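Local coordinates for DUF3256 domain-containing protein (Porphyromonas gingivalis W83, PDB 2P3P), which is of unknown function but can bind a magnesium ion and is probably tethered to the membrane by a transmembrane helix, at residues L24-M29 / T72-E77; R14-M19 / V78-L83; P134-D137 / A142-A145. All coordinates share one frame; numbering follows the deposited sequence. Where two conformers were deposited one is given.

Interaction 1. Residues L24-M29 / T72-E77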
# COMPACT_ATOMS: atom_id res chain seq x y z
N LEU A 24 7.12 -13.27 -3.52
CA LEU A 24 7.30 -12.04 -4.32
C LEU A 24 8.47 -12.13 -5.31
O LEU A 24 9.58 -11.64 -5.05
CB LEU A 24 7.46 -10.86 -3.35
CG LEU A 24 7.38 -9.44 -3.89
CD1 LEU A 24 5.97 -9.09 -4.21
CD2 LEU A 24 7.98 -8.45 -2.85
N PRO A 25 8.23 -12.75 -6.48
CA PRO A 25 9.21 -13.04 -7.52
C PRO A 25 9.52 -11.89 -8.47
O PRO A 25 9.44 -12.03 -9.71
CB PRO A 25 8.57 -14.21 -8.26
CG PRO A 25 7.14 -13.94 -8.20
CD PRO A 25 6.91 -13.30 -6.84
N ILE A 26 9.82 -10.74 -7.85
CA ILE A 26 10.23 -9.53 -8.53
C ILE A 26 11.69 -9.61 -8.96
O ILE A 26 12.07 -9.10 -10.03
CB ILE A 26 10.00 -8.30 -7.58
CG1 ILE A 26 8.52 -8.21 -7.23
CG2 ILE A 26 10.54 -6.99 -8.19
CD1 ILE A 26 7.65 -8.40 -8.38
N VAL A 27 12.48 -10.20 -8.08
CA VAL A 27 13.88 -10.55 -8.34
C VAL A 27 14.05 -11.98 -7.88
O VAL A 27 13.23 -12.50 -7.10
CB VAL A 27 14.91 -9.62 -7.59
CG1 VAL A 27 14.90 -8.17 -8.10
CG2 VAL A 27 14.73 -9.67 -6.05
N THR A 28 15.13 -12.62 -8.30
CA THR A 28 15.39 -14.00 -7.83
C THR A 28 15.88 -13.97 -6.40
O THR A 28 16.28 -12.91 -5.90
CB THR A 28 16.45 -14.72 -8.70
OG1 THR A 28 17.66 -13.98 -8.65
CG2 THR A 28 15.99 -14.86 -10.15
N MSE A 29 15.91 -15.13 -5.75
CA MSE A 29 16.39 -15.22 -4.37
C MSE A 29 17.85 -14.75 -4.31
O MSE A 29 18.26 -13.98 -3.43
CB MSE A 29 16.26 -16.66 -3.85
CG MSE A 29 16.86 -16.90 -2.48
SE MSE A 29 15.87 -15.88 -1.13
CE MSE A 29 14.62 -17.23 -0.56
N THR A 72 8.51 -1.46 -9.33
CA THR A 72 8.65 -2.45 -10.40
C THR A 72 7.93 -1.97 -11.64
O THR A 72 7.02 -1.11 -11.57
CB THR A 72 8.00 -3.80 -10.04
OG1 THR A 72 6.56 -3.69 -10.08
CG2 THR A 72 8.48 -4.30 -8.70
N SER A 73 8.26 -2.58 -12.76
CA SER A 73 7.57 -2.30 -14.02
C SER A 73 6.35 -3.21 -14.23
O SER A 73 5.64 -3.09 -15.21
CB SER A 73 8.53 -2.45 -15.20
OG SER A 73 9.21 -3.70 -15.19
N THR A 74 6.12 -4.15 -13.32
CA THR A 74 5.07 -5.16 -13.55
C THR A 74 3.89 -4.94 -12.60
O THR A 74 2.78 -4.54 -13.02
CB THR A 74 5.64 -6.56 -13.34
OG1 THR A 74 6.24 -6.63 -12.05
CG2 THR A 74 6.69 -6.88 -14.39
N VAL A 75 4.15 -5.13 -11.31
CA VAL A 75 3.12 -5.08 -10.27
C VAL A 75 2.98 -3.71 -9.59
O VAL A 75 2.12 -3.50 -8.70
CB VAL A 75 3.38 -6.12 -9.19
CG1 VAL A 75 3.29 -7.53 -9.78
CG2 VAL A 75 4.76 -5.90 -8.56
N GLY A 76 3.82 -2.76 -9.96
CA GLY A 76 3.79 -1.44 -9.37
C GLY A 76 4.68 -1.36 -8.13
O GLY A 76 5.76 -1.96 -8.10
N GLU A 77 4.24 -0.57 -7.17
CA GLU A 77 4.97 -0.35 -5.91
C GLU A 77 4.64 -1.42 -4.87
O GLU A 77 3.48 -1.72 -4.65
CB GLU A 77 4.60 0.99 -5.31
CG GLU A 77 5.28 1.25 -4.01
CD GLU A 77 4.96 2.60 -3.45
OE1 GLU A 77 3.83 2.73 -2.89
OE2 GLU A 77 5.81 3.49 -3.56
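Thr72 meets Ile26 methyl to methyl: Thr72 CG2 lies 3.4 Å from Ile26 CG2, tighter than a usual carbon contact, and the two side chains cross at about a right angle. The torsion of Thr72 (chi1 73°) sends CG2 to the Ile26 side while setting OG1 between the backbone N and the carbonyl carbon, facing its own turn. There Thr72 OG1 donates to Gly76 O over 2.7 Å, in the carbonyl plane and on a lone pair. Since Thr72 N also donates to Gly76 O, at 3.1 Å, one residue grips that carbonyl twice. Thr74 adds a weak bond from its N to Thr72 OG1, and its own OG1 stays at 4.3 Å from Ile26 CD1, a marginal touch. Val75 N is a second weak donor to Thr72 OG1, while its CG2 reaches Ile26 CD1 tip to tip at 3.8 Å. Thus a single isoleucine, which also rests on Val59 of strand 58-64, spans the turn from Thr72 to Val75. The chain reverses over 73-76, where Gly76 takes a positive phi of 89°, a backbone shape at which a CB would jam against the preceding carbonyl O. Glu77 enters the next strand, bridged to Arg69 through OE2. Together these features describe the turn of a beta hairpin, strands 67-72 and 77-84 of the antiparallel sheet, partly covered by the loop between helices 11-18 and 29-39.

Interaction 2. Residues R14-M19 / V78-L83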
# COMPACT_ATOMS: atom_id res chain seq x y z
N ARG A 14 15.65 -9.32 8.47
CA ARG A 14 15.58 -10.79 8.59
C ARG A 14 14.50 -11.39 7.72
O ARG A 14 14.73 -12.33 6.97
CB ARG A 14 15.32 -11.18 10.04
CG ARG A 14 16.37 -10.68 11.02
CD ARG A 14 16.55 -11.64 12.18
NE ARG A 14 15.40 -11.67 13.07
CZ ARG A 14 15.12 -10.74 14.00
NH1 ARG A 14 15.91 -9.67 14.15
NH2 ARG A 14 14.04 -10.88 14.76
N CYS A 15 13.30 -10.82 7.81
CA CYS A 15 12.14 -11.33 7.04
C CYS A 15 12.34 -11.19 5.55
O CYS A 15 12.02 -12.11 4.78
CB CYS A 15 10.87 -10.62 7.51
SG CYS A 15 10.42 -10.97 9.19
N PHE A 16 12.86 -10.03 5.14
CA PHE A 16 13.15 -9.77 3.73
C PHE A 16 14.15 -10.75 3.15
O PHE A 16 14.00 -11.26 2.01
CB PHE A 16 13.72 -8.36 3.57
CG PHE A 16 13.86 -7.94 2.15
CD1 PHE A 16 12.76 -7.84 1.34
CD2 PHE A 16 15.10 -7.55 1.64
CE1 PHE A 16 12.87 -7.40 0.03
CE2 PHE A 16 15.21 -7.10 0.34
CZ PHE A 16 14.10 -7.05 -0.47
N LEU A 17 15.20 -11.05 3.91
CA LEU A 17 16.23 -11.95 3.43
C LEU A 17 15.64 -13.38 3.28
O LEU A 17 16.00 -14.10 2.34
CB LEU A 17 17.39 -11.98 4.41
CG LEU A 17 18.33 -10.78 4.45
CD1 LEU A 17 19.25 -10.89 5.65
CD2 LEU A 17 19.16 -10.71 3.16
N ALA A 18 14.78 -13.78 4.21
CA ALA A 18 14.17 -15.14 4.19
C ALA A 18 12.81 -15.25 3.48
O ALA A 18 12.17 -16.31 3.50
CB ALA A 18 14.04 -15.65 5.62
N MSE A 19 12.37 -14.19 2.83
CA MSE A 19 11.10 -14.22 2.08
C MSE A 19 11.26 -15.21 0.91
O MSE A 19 12.23 -15.13 0.18
CB MSE A 19 10.79 -12.81 1.57
CG MSE A 19 9.49 -12.65 0.80
SE MSE A 19 9.32 -10.80 0.21
CE MSE A 19 10.85 -10.82 -0.99
N VAL A 78 5.67 -1.93 -4.20
CA VAL A 78 5.53 -2.79 -3.02
C VAL A 78 6.21 -2.10 -1.86
O VAL A 78 7.41 -1.79 -1.92
CB VAL A 78 6.20 -4.17 -3.28
CG1 VAL A 78 6.26 -5.07 -1.95
CG2 VAL A 78 5.60 -4.87 -4.44
N PHE A 79 5.43 -1.87 -0.80
CA PHE A 79 5.92 -1.19 0.38
C PHE A 79 5.63 -2.12 1.55
O PHE A 79 4.52 -2.59 1.69
CB PHE A 79 5.22 0.14 0.56
CG PHE A 79 5.70 0.91 1.74
CD1 PHE A 79 6.87 1.67 1.64
CD2 PHE A 79 5.02 0.86 2.94
CE1 PHE A 79 7.35 2.41 2.76
CE2 PHE A 79 5.48 1.60 4.05
CZ PHE A 79 6.65 2.35 3.96
N MSE A 80 6.64 -2.44 2.33
CA MSE A 80 6.44 -3.38 3.42
C MSE A 80 7.10 -2.92 4.68
O MSE A 80 8.16 -2.23 4.67
CB MSE A 80 6.97 -4.78 3.05
CG MSE A 80 8.43 -4.85 2.95
SE MSE A 80 9.07 -6.69 2.59
CE MSE A 80 8.42 -6.81 0.79
N ARG A 81 6.47 -3.31 5.79
CA ARG A 81 6.88 -2.90 7.14
C ARG A 81 6.44 -3.97 8.11
O ARG A 81 5.49 -4.66 7.82
CB ARG A 81 6.21 -1.60 7.56
CG ARG A 81 6.70 -0.39 6.85
CD ARG A 81 6.40 0.88 7.62
NE ARG A 81 7.19 0.94 8.85
CZ ARG A 81 6.82 1.62 9.91
NH1 ARG A 81 5.66 2.25 9.93
NH2 ARG A 81 7.60 1.63 10.98
N ILE A 82 7.11 -4.04 9.27
CA ILE A 82 6.66 -4.79 10.43
C ILE A 82 5.71 -3.90 11.24
O ILE A 82 5.96 -2.73 11.45
CB ILE A 82 7.86 -5.20 11.35
CG1 ILE A 82 8.83 -6.06 10.60
CG2 ILE A 82 7.39 -6.11 12.52
CD1 ILE A 82 8.24 -7.40 10.26
N LEU A 83 4.66 -4.50 11.75
CA LEU A 83 3.74 -3.88 12.70
C LEU A 83 3.64 -4.78 13.93
O LEU A 83 3.68 -6.03 13.86
CB LEU A 83 2.34 -3.70 12.10
CG LEU A 83 2.18 -2.90 10.82
CD1 LEU A 83 0.75 -2.98 10.28
CD2 LEU A 83 2.62 -1.48 11.08
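Two selenium-bearing side chains, Met19 and Met80, both deposited as selenomethionine, meet at the centre of this contact: SE of Met19 lies 4.1 Å from CE of Met80. The setting is a helix packed on a sheet, with segment 14-19, from helix 11-18, laid over one face of the antiparallel sheet at strand 77-84. Even the nearest CA atoms, those of Cys15 and Ile82, are 9.2 Å apart, so side chains alone bridge the two layers. Met80 and Ile82 point to the helix; Phe79, Arg81 and Leu83, whose nearest side-chain approaches to 14-19 are all beyond 10 Å, belong to the other face.

Met80 contributes the greatest share of buried surface. Its CG sits between the backbone N and the carbonyl carbon (chi1 69°), the chain then runs out straight to SE, and a bend at chi3 turns CE to Met19. The same selenium approaches Phe16, at 4.1 Å from CD1 and 5.3 Å from the ring centroid. It stands 67° off the ring normal, an oblique Met-aromatic contact in which the two side chains cross at about a right angle.

Ile68 on strand 67-72 touches both Phe16 and Met80, and Val94 flanks Met80 on strand 90-98, which extends the apolar layer over three strands. Segment 14-19 has polar ties of its own: Met19 O accepts from Arg32 NH2 and Cys15 O from Trp114 NE1. Toward the start of 14-19 the last touch across the layers is a loose one, SG of Cys15 at 4.3 Å from CD1 of Ile82.

Interaction 3. Residues P134-D137 / A142-A145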
# COMPACT_ATOMS: atom_id res chain seq x y z
N PRO A 134 -19.65 16.76 3.53
CA PRO A 134 -20.86 16.92 4.34
C PRO A 134 -22.11 17.20 3.51
O PRO A 134 -22.02 17.79 2.42
CB PRO A 134 -20.51 18.10 5.27
CG PRO A 134 -19.02 18.12 5.33
CD PRO A 134 -18.55 17.63 3.99
N HIS A 135 -23.25 16.73 4.03
CA HIS A 135 -24.59 17.06 3.49
C HIS A 135 -24.86 16.43 2.16
O HIS A 135 -25.73 16.87 1.42
CB HIS A 135 -24.81 18.59 3.36
CG HIS A 135 -24.78 19.32 4.66
ND1 HIS A 135 -24.85 20.70 4.74
CD2 HIS A 135 -24.68 18.88 5.93
CE1 HIS A 135 -24.81 21.07 6.00
NE2 HIS A 135 -24.69 19.98 6.75
N THR A 136 -24.10 15.39 1.80
CA THR A 136 -24.32 14.78 0.50
C THR A 136 -25.74 14.27 0.33
O THR A 136 -26.22 13.53 1.18
CB THR A 136 -23.33 13.65 0.29
OG1 THR A 136 -22.05 14.26 0.11
CG2 THR A 136 -23.75 12.83 -0.94
N ASP A 137 -26.40 14.69 -0.76
CA ASP A 137 -27.77 14.26 -1.09
C ASP A 137 -27.71 13.16 -2.15
O ASP A 137 -27.38 13.39 -3.32
CB ASP A 137 -28.59 15.47 -1.59
CG ASP A 137 -30.02 15.11 -1.92
OD1 ASP A 137 -30.43 13.94 -1.67
OD2 ASP A 137 -30.76 16.01 -2.39
N ALA A 142 -26.50 15.81 -9.25
CA ALA A 142 -25.05 15.53 -9.32
C ALA A 142 -24.71 14.09 -8.91
O ALA A 142 -23.96 13.43 -9.60
CB ALA A 142 -24.28 16.54 -8.47
N TYR A 143 -25.25 13.62 -7.80
CA TYR A 143 -25.00 12.28 -7.36
C TYR A 143 -25.51 11.22 -8.34
O TYR A 143 -24.76 10.28 -8.68
CB TYR A 143 -25.58 12.04 -5.96
CG TYR A 143 -25.30 10.67 -5.39
CD1 TYR A 143 -24.22 10.44 -4.54
CD2 TYR A 143 -26.14 9.61 -5.67
CE1 TYR A 143 -24.01 9.18 -4.00
CE2 TYR A 143 -25.91 8.35 -5.16
CZ TYR A 143 -24.87 8.16 -4.30
OH TYR A 143 -24.70 6.92 -3.79
N GLN A 144 -26.76 11.36 -8.78
CA GLN A 144 -27.37 10.41 -9.71
C GLN A 144 -26.64 10.34 -11.06
O GLN A 144 -26.50 9.23 -11.63
CB GLN A 144 -28.90 10.69 -9.86
CG GLN A 144 -29.64 10.27 -8.58
CD GLN A 144 -31.12 10.75 -8.44
OE1 GLN A 144 -31.57 11.68 -9.12
NE2 GLN A 144 -31.86 10.10 -7.53
N ALA A 145 -26.12 11.47 -11.52
CA ALA A 145 -25.37 11.52 -12.77
C ALA A 145 -23.99 10.84 -12.65
O ALA A 145 -23.51 10.23 -13.61
CB ALA A 145 -25.22 12.99 -13.24
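Tyr143 overlaps the end of segment 134-137, setting its CB and the root of its ring beside the carbonyl oxygen of Asp137, while the methyl group of Thr136 comes near the ring from further back in the chain. The motif is a loop folded back on the first turn of a short helix, 141-146, and only three residues take part. Tyr143 has CG anti to its own N (chi1 -177°), a torsion that swings the ring out from the helix so that CD1 lies 4.3 Å from Thr136 CG2, both approaches to the ring being oblique. Its neighbour Phe187 meets the ring with the planes at about 55° and also touches Thr136, so the two aromatic residues share that threonine.

Polar bonds set the loop on the helix. Asp137 OD1 takes the N-H of Gln139, the pattern of an Asx turn, and Ser140 OG links Asp137 O to Tyr143 N by a hydrogen bond at each end. Thr136 OG1 is bonded to Leu133 O. Ser149, a magnesium-binding residue, has its side chain about 11 Å from that of Tyr143, and no metal is bound in this chain. The nearest approach is 3.5 Å, between Asp137 O and Tyr143 CB.

Interactions 1 and 2 are neighbours, their centres 14 Å apart, and both press the N-terminal helical region onto the seven-stranded antiparallel sheet: interaction 1 at the turn leading into strand 77-84, interaction 2 along that strand. In sequence, interaction 1 is nested inside the loop closed by interaction 2. They touch directly, Leu24 CD2 lying 3.9 Å from Val78 CG1, so they form one continuous patch. Interaction 3 follows later in the chain, in series with both, and lies across the chain's centre, about 40 Å from interaction 1 and 42 Å from interaction 2, centre to centre. It belongs to a separate, peripheral region around helix 141-146, the one nearer the magnesium-binding Ser149.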